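Local coordinates for Hth-type dhaklm operon transcriptional activator DHAS (Lactococcus lactis, PDB 2IU5), which activates transcription of the dhaKLM operon in complex with DhaQ in response to dihydroxyacetone, and binds an inverted repeat that partly overlaps the -35 promoter sequence, at residues E111-L122 and R147-R158. The protein carries 1 engineered substitution. Residues are numbered along the deposited sequence; the frame is centred on the assembly and turned at random.
Sequences EHFFLIQWENLL and RYNAAAICAITR
Trp118 of helix 110-132 lies against Ile153, Cys154 and Thr157 of helix 139-163 in the all-helical C-terminal domain of this TetR-family protein, one knob of a knobs-into-holes packing. The two segments cross at a steep angle, 131° between their N-to-C directions, with axes 8.4 Å apart at closest approach. That spacing is close because the small Ala150 and Cys154 meet the backbone of the other helix: CA of Trp118 comes within 4.9 Å of CA of Ala150.

Apolar contacts do most of the work. Ile153 sets its CG2 methyl over the six-membered ring of Trp118, 3.4 Å from the centroid and almost on the normal, a CH-pi contact. The indole is swung that way because its CG stands anti to the carbonyl carbon (chi1 -69°). Leu86, Leu89 and Leu93 of helix 82-95 also touch this indole, so it packs between helices 82-95, 110-132 and 139-163. Cutting the indole back to an alanine is likely to leave the Ile153 methyl without its aromatic face and to open a gap between these helices.

Cys154 answers as the reciprocal knob, among Glu111, Phe114, Leu115 and Trp118. Its SG, anti to the backbone N (chi1 180°), reaches CD2 of Phe114 at 3.8 Å and stands oblique to that ring. Further along, CG of Glu119 presses on CB of Ala150 at 3.4 Å.

Polar contacts fringe the core. Glu111 and Arg158 form a salt bridge of charges alone, since OE1 sits over a face of the guanidinium with no N-H aimed at it. Across the dimer interface, Asn149 OD1 is hydrogen-bonded to Tyr148 of the second subunit. Back between the segments, one water donates both its hydrogens, to Glu119 OE2 at 2.9 Å and to the backbone O of Arg147 at 2.8 Å.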
loop_
_atom_site.group_PDB
_atom_site.type_symbol
_atom_site.label_atom_id
_atom_site.label_comp_id
_atom_site.label_asym_id
_atom_site.label_seq_id
_atom_site.Cartn_x
_atom_site.Cartn_y
_atom_site.Cartn_z
ATOM N N GLU A 111 -1.543 5.229 9.679
ATOM C CA GLU A 111 -1.365 4.408 8.473
ATOM C C GLU A 111 0.074 3.910 8.400
ATOM O O GLU A 111 0.341 2.785 7.982
ATOM C CB GLU A 111 -1.680 5.231 7.220
ATOM C CG GLU A 111 -1.443 4.507 5.896
ATOM C CD GLU A 111 -1.815 5.359 4.689
ATOM O OE1 GLU A 111 -2.923 5.173 4.127
ATOM O OE2 GLU A 111 -1.001 6.221 4.294
ATOM N N HIS A 112 1.004 4.759 8.810
ATOM C CA HIS A 112 2.414 4.394 8.741
ATOM C C HIS A 112 2.765 3.352 9.789
ATOM O O HIS A 112 3.478 2.393 9.507
ATOM C CB HIS A 112 3.286 5.637 8.874
ATOM C CG HIS A 112 2.905 6.729 7.926
ATOM N ND1 HIS A 112 2.842 6.539 6.561
ATOM C CD2 HIS A 112 2.564 8.022 8.145
ATOM C CE1 HIS A 112 2.478 7.671 5.981
ATOM N NE2 HIS A 112 2.303 8.585 6.920
ATOM N N PHE A 113 2.259 3.544 11.000
ATOM C CA PHE A 113 2.404 2.540 12.037
ATOM C C PHE A 113 1.804 1.204 11.569
ATOM O O PHE A 113 2.380 0.139 11.775
ATOM C CB PHE A 113 1.719 3.030 13.313
ATOM C CG PHE A 113 1.761 2.026 14.407
ATOM C CD1 PHE A 113 2.839 1.974 15.283
ATOM C CD2 PHE A 113 0.722 1.124 14.553
ATOM C CE1 PHE A 113 2.870 1.026 16.301
ATOM C CE2 PHE A 113 0.744 0.178 15.561
ATOM C CZ PHE A 113 1.816 0.129 16.434
ATOM N N PHE A 114 0.638 1.272 10.932
ATOM C CA PHE A 114 -0.129 0.072 10.537
ATOM C C PHE A 114 0.729 -0.703 9.520
ATOM O O PHE A 114 0.860 -1.938 9.596
ATOM C CB PHE A 114 -1.463 0.527 9.940
ATOM C CG PHE A 114 -2.504 -0.553 9.778
ATOM C CD1 PHE A 114 -2.928 -1.363 10.835
ATOM C CD2 PHE A 114 -3.072 -0.749 8.524
ATOM C CE1 PHE A 114 -3.907 -2.353 10.625
ATOM C CE2 PHE A 114 -4.044 -1.728 8.310
ATOM C CZ PHE A 114 -4.464 -2.530 9.357
ATOM N N LEU A 115 1.317 0.029 8.580
ATOM C CA LEU A 115 2.146 -0.603 7.564
ATOM C C LEU A 115 3.313 -1.312 8.227
ATOM O O LEU A 115 3.640 -2.437 7.871
ATOM C CB LEU A 115 2.617 0.410 6.517
ATOM C CG LEU A 115 3.633 -0.143 5.508
ATOM C CD1 LEU A 115 2.965 -1.210 4.640
ATOM C CD2 LEU A 115 4.178 1.000 4.657
ATOM N N ILE A 116 3.936 -0.648 9.193
ATOM C CA ILE A 116 5.063 -1.250 9.903
ATOM C C ILE A 116 4.640 -2.557 10.589
ATOM O O ILE A 116 5.412 -3.522 10.607
ATOM C CB ILE A 116 5.652 -0.260 10.898
ATOM C CG1 ILE A 116 6.430 0.834 10.155
ATOM C CG2 ILE A 116 6.595 -1.005 11.838
ATOM C CD1 ILE A 116 6.910 1.970 11.051
ATOM N N GLN A 117 3.428 -2.601 11.136
ATOM C CA GLN A 117 2.904 -3.844 11.734
ATOM C C GLN A 117 2.855 -4.997 10.731
ATOM O O GLN A 117 3.240 -6.137 11.035
ATOM C CB GLN A 117 1.552 -3.615 12.374
ATOM C CG GLN A 117 1.593 -2.461 13.378
ATOM C CD GLN A 117 2.843 -2.504 14.211
ATOM O OE1 GLN A 117 3.109 -3.474 14.942
ATOM N NE2 GLN A 117 3.644 -1.447 14.119
ATOM N N TRP A 118 2.386 -4.673 9.531
ATOM C CA TRP A 118 2.342 -5.682 8.466
ATOM C C TRP A 118 3.730 -6.094 8.042
ATOM O O TRP A 118 3.967 -7.275 7.732
ATOM C CB TRP A 118 1.479 -5.212 7.278
ATOM C CG TRP A 118 0.037 -5.162 7.668
ATOM C CD1 TRP A 118 -0.732 -4.045 7.802
ATOM C CD2 TRP A 118 -0.822 -6.278 7.985
ATOM N NE1 TRP A 118 -2.001 -4.389 8.178
ATOM C CE2 TRP A 118 -2.090 -5.748 8.301
ATOM C CE3 TRP A 118 -0.642 -7.664 8.036
ATOM C CZ2 TRP A 118 -3.167 -6.556 8.656
ATOM C CZ3 TRP A 118 -1.722 -8.468 8.391
ATOM C CH2 TRP A 118 -2.961 -7.908 8.697
ATOM N N GLU A 119 4.650 -5.135 8.024
ATOM C CA GLU A 119 6.036 -5.484 7.760
ATOM C C GLU A 119 6.584 -6.432 8.824
ATOM O O GLU A 119 7.361 -7.336 8.500
ATOM C CB GLU A 119 6.893 -4.241 7.566
ATOM C CG GLU A 119 6.511 -3.496 6.282
ATOM C CD GLU A 119 7.309 -2.248 6.033
ATOM O OE1 GLU A 119 7.982 -1.742 6.967
ATOM O OE2 GLU A 119 7.247 -1.776 4.870
ATOM N N ASN A 120 6.167 -6.216 10.071
ATOM C CA ASN A 120 6.676 -7.054 11.156
ATOM C C ASN A 120 6.101 -8.459 10.936
ATOM O O ASN A 120 6.804 -9.451 11.123
ATOM C CB ASN A 120 6.238 -6.470 12.503
ATOM C CG ASN A 120 7.072 -5.255 12.907
ATOM O OD1 ASN A 120 8.078 -4.937 12.290
ATOM N ND2 ASN A 120 6.630 -4.574 13.959
ATOM N N LEU A 121 4.833 -8.531 10.533
ATOM C CA LEU A 121 4.224 -9.835 10.242
ATOM C C LEU A 121 5.001 -10.529 9.117
ATOM O O LEU A 121 5.357 -11.704 9.240
ATOM C CB LEU A 121 2.742 -9.686 9.894
ATOM C CG LEU A 121 2.107 -11.037 9.535
ATOM C CD1 LEU A 121 2.229 -12.116 10.609
ATOM C CD2 LEU A 121 0.696 -10.903 9.030
ATOM N N LEU A 122 5.289 -9.821 8.021
ATOM C CA LEU A 122 6.062 -10.468 6.946
ATOM C C LEU A 122 7.455 -10.938 7.392
ATOM O O LEU A 122 7.928 -11.983 6.975
ATOM C CB LEU A 122 6.137 -9.608 5.684
ATOM C CG LEU A 122 5.058 -9.869 4.640
ATOM C CD1 LEU A 122 5.278 -11.219 3.967
ATOM C CD2 LEU A 122 3.662 -9.739 5.231
ATOM N N ARG A 147 8.238 -6.279 1.736
ATOM C CA ARG A 147 7.691 -4.956 1.514
ATOM C C ARG A 147 6.503 -5.012 0.551
ATOM O O ARG A 147 5.501 -4.312 0.733
ATOM C CB ARG A 147 8.763 -4.017 1.018
ATOM C CG ARG A 147 9.712 -3.669 2.157
ATOM C CD ARG A 147 10.706 -2.626 1.675
ATOM N NE ARG A 147 11.558 -3.199 0.651
ATOM C CZ ARG A 147 11.566 -2.813 -0.620
ATOM N NH1 ARG A 147 10.753 -1.842 -1.014
ATOM N NH2 ARG A 147 12.381 -3.397 -1.486
ATOM N N TYR A 148 6.638 -5.858 -0.456
ATOM C CA TYR A 148 5.573 -6.017 -1.459
ATOM C C TYR A 148 4.294 -6.492 -0.795
ATOM O O TYR A 148 3.235 -5.870 -0.932
ATOM C CB TYR A 148 6.023 -7.039 -2.497
ATOM C CG TYR A 148 5.149 -7.256 -3.735
ATOM C CD1 TYR A 148 5.416 -6.579 -4.918
ATOM C CD2 TYR A 148 4.087 -8.146 -3.702
ATOM C CE1 TYR A 148 4.632 -6.781 -6.041
ATOM C CE2 TYR A 148 3.280 -8.368 -4.820
ATOM C CZ TYR A 148 3.574 -7.676 -5.980
ATOM O OH TYR A 148 2.802 -7.867 -7.109
ATOM N N ASN A 149 4.374 -7.605 -0.077
ATOM C CA ASN A 149 3.200 -8.146 0.583
ATOM C C ASN A 149 2.670 -7.322 1.749
ATOM O O ASN A 149 1.453 -7.239 1.935
ATOM C CB ASN A 149 3.455 -9.611 0.926
ATOM C CG ASN A 149 3.475 -10.451 -0.320
ATOM O OD1 ASN A 149 2.417 -10.756 -0.854
ATOM N ND2 ASN A 149 4.658 -10.818 -0.795
ATOM N N ALA A 150 3.553 -6.716 2.535
ATOM C CA ALA A 150 3.095 -5.865 3.632
ATOM C C ALA A 150 2.245 -4.732 3.047
ATOM O O ALA A 150 1.182 -4.370 3.597
ATOM C CB ALA A 150 4.304 -5.337 4.383
ATOM N N ALA A 151 2.695 -4.168 1.932
ATOM C CA ALA A 151 1.986 -3.035 1.327
ATOM C C ALA A 151 0.614 -3.464 0.836
ATOM O O ALA A 151 -0.373 -2.737 1.019
ATOM C CB ALA A 151 2.797 -2.419 0.177
ATOM N N ALA A 152 0.564 -4.634 0.217
ATOM C CA ALA A 152 -0.713 -5.176 -0.271
ATOM C C ALA A 152 -1.672 -5.417 0.882
ATOM O O ALA A 152 -2.812 -4.958 0.851
ATOM C CB ALA A 152 -0.497 -6.461 -1.033
ATOM N N ILE A 153 -1.224 -6.130 1.902
ATOM C CA ILE A 153 -2.124 -6.441 2.995
ATOM C C ILE A 153 -2.512 -5.175 3.762
ATOM O O ILE A 153 -3.655 -5.042 4.200
ATOM C CB ILE A 153 -1.547 -7.521 3.906
ATOM C CG1 ILE A 153 -1.222 -8.787 3.100
ATOM C CG2 ILE A 153 -2.532 -7.776 5.040
ATOM C CD1 ILE A 153 -0.250 -9.750 3.804
ATOM N N CYS A 154 -1.580 -4.238 3.923
ATOM C CA CYS A 154 -1.893 -2.994 4.610
ATOM C C CYS A 154 -3.030 -2.273 3.887
ATOM O O CYS A 154 -3.995 -1.804 4.505
ATOM C CB CYS A 154 -0.638 -2.119 4.660
ATOM S SG CYS A 154 -0.879 -0.539 5.484
ATOM N N ALA A 155 -2.923 -2.182 2.563
ATOM C CA ALA A 155 -3.901 -1.445 1.770
ATOM C C ALA A 155 -5.276 -2.111 1.811
ATOM O O ALA A 155 -6.304 -1.446 1.954
ATOM C CB ALA A 155 -3.425 -1.337 0.323
ATOM N N ILE A 156 -5.281 -3.431 1.683
ATOM C CA ILE A 156 -6.519 -4.195 1.624
ATOM C C ILE A 156 -7.218 -4.127 2.981
ATOM O O ILE A 156 -8.432 -3.916 3.046
ATOM C CB ILE A 156 -6.239 -5.657 1.268
ATOM C CG1 ILE A 156 -5.801 -5.769 -0.198
ATOM C CG2 ILE A 156 -7.455 -6.510 1.580
ATOM C CD1 ILE A 156 -6.890 -5.479 -1.167
ATOM N N THR A 157 -6.464 -4.297 4.057
ATOM C CA THR A 157 -7.091 -4.335 5.383
ATOM C C THR A 157 -7.523 -2.949 5.838
ATOM O O THR A 157 -8.598 -2.794 6.416
ATOM C CB THR A 157 -6.203 -5.018 6.441
ATOM O OG1 THR A 157 -4.969 -4.300 6.562
ATOM C CG2 THR A 157 -5.951 -6.460 6.066
ATOM N N ARG A 158 -6.711 -1.923 5.578
ATOM C CA ARG A 158 -7.176 -0.557 5.817
ATOM C C ARG A 158 -8.492 -0.262 5.105
ATOM O O ARG A 158 -9.426 0.267 5.709
ATOM C CB ARG A 158 -6.128 0.481 5.394
ATOM C CG ARG A 158 -6.647 1.921 5.537
ATOM C CD ARG A 158 -5.588 2.964 5.154
ATOM N NE ARG A 158 -6.103 4.332 5.114
ATOM C CZ ARG A 158 -6.781 4.864 4.100
ATOM N NH1 ARG A 158 -7.046 4.152 3.008
ATOM N NH2 ARG A 158 -7.200 6.125 4.179
HETATM O O HOH W 1 5.853 -1.996 2.307
#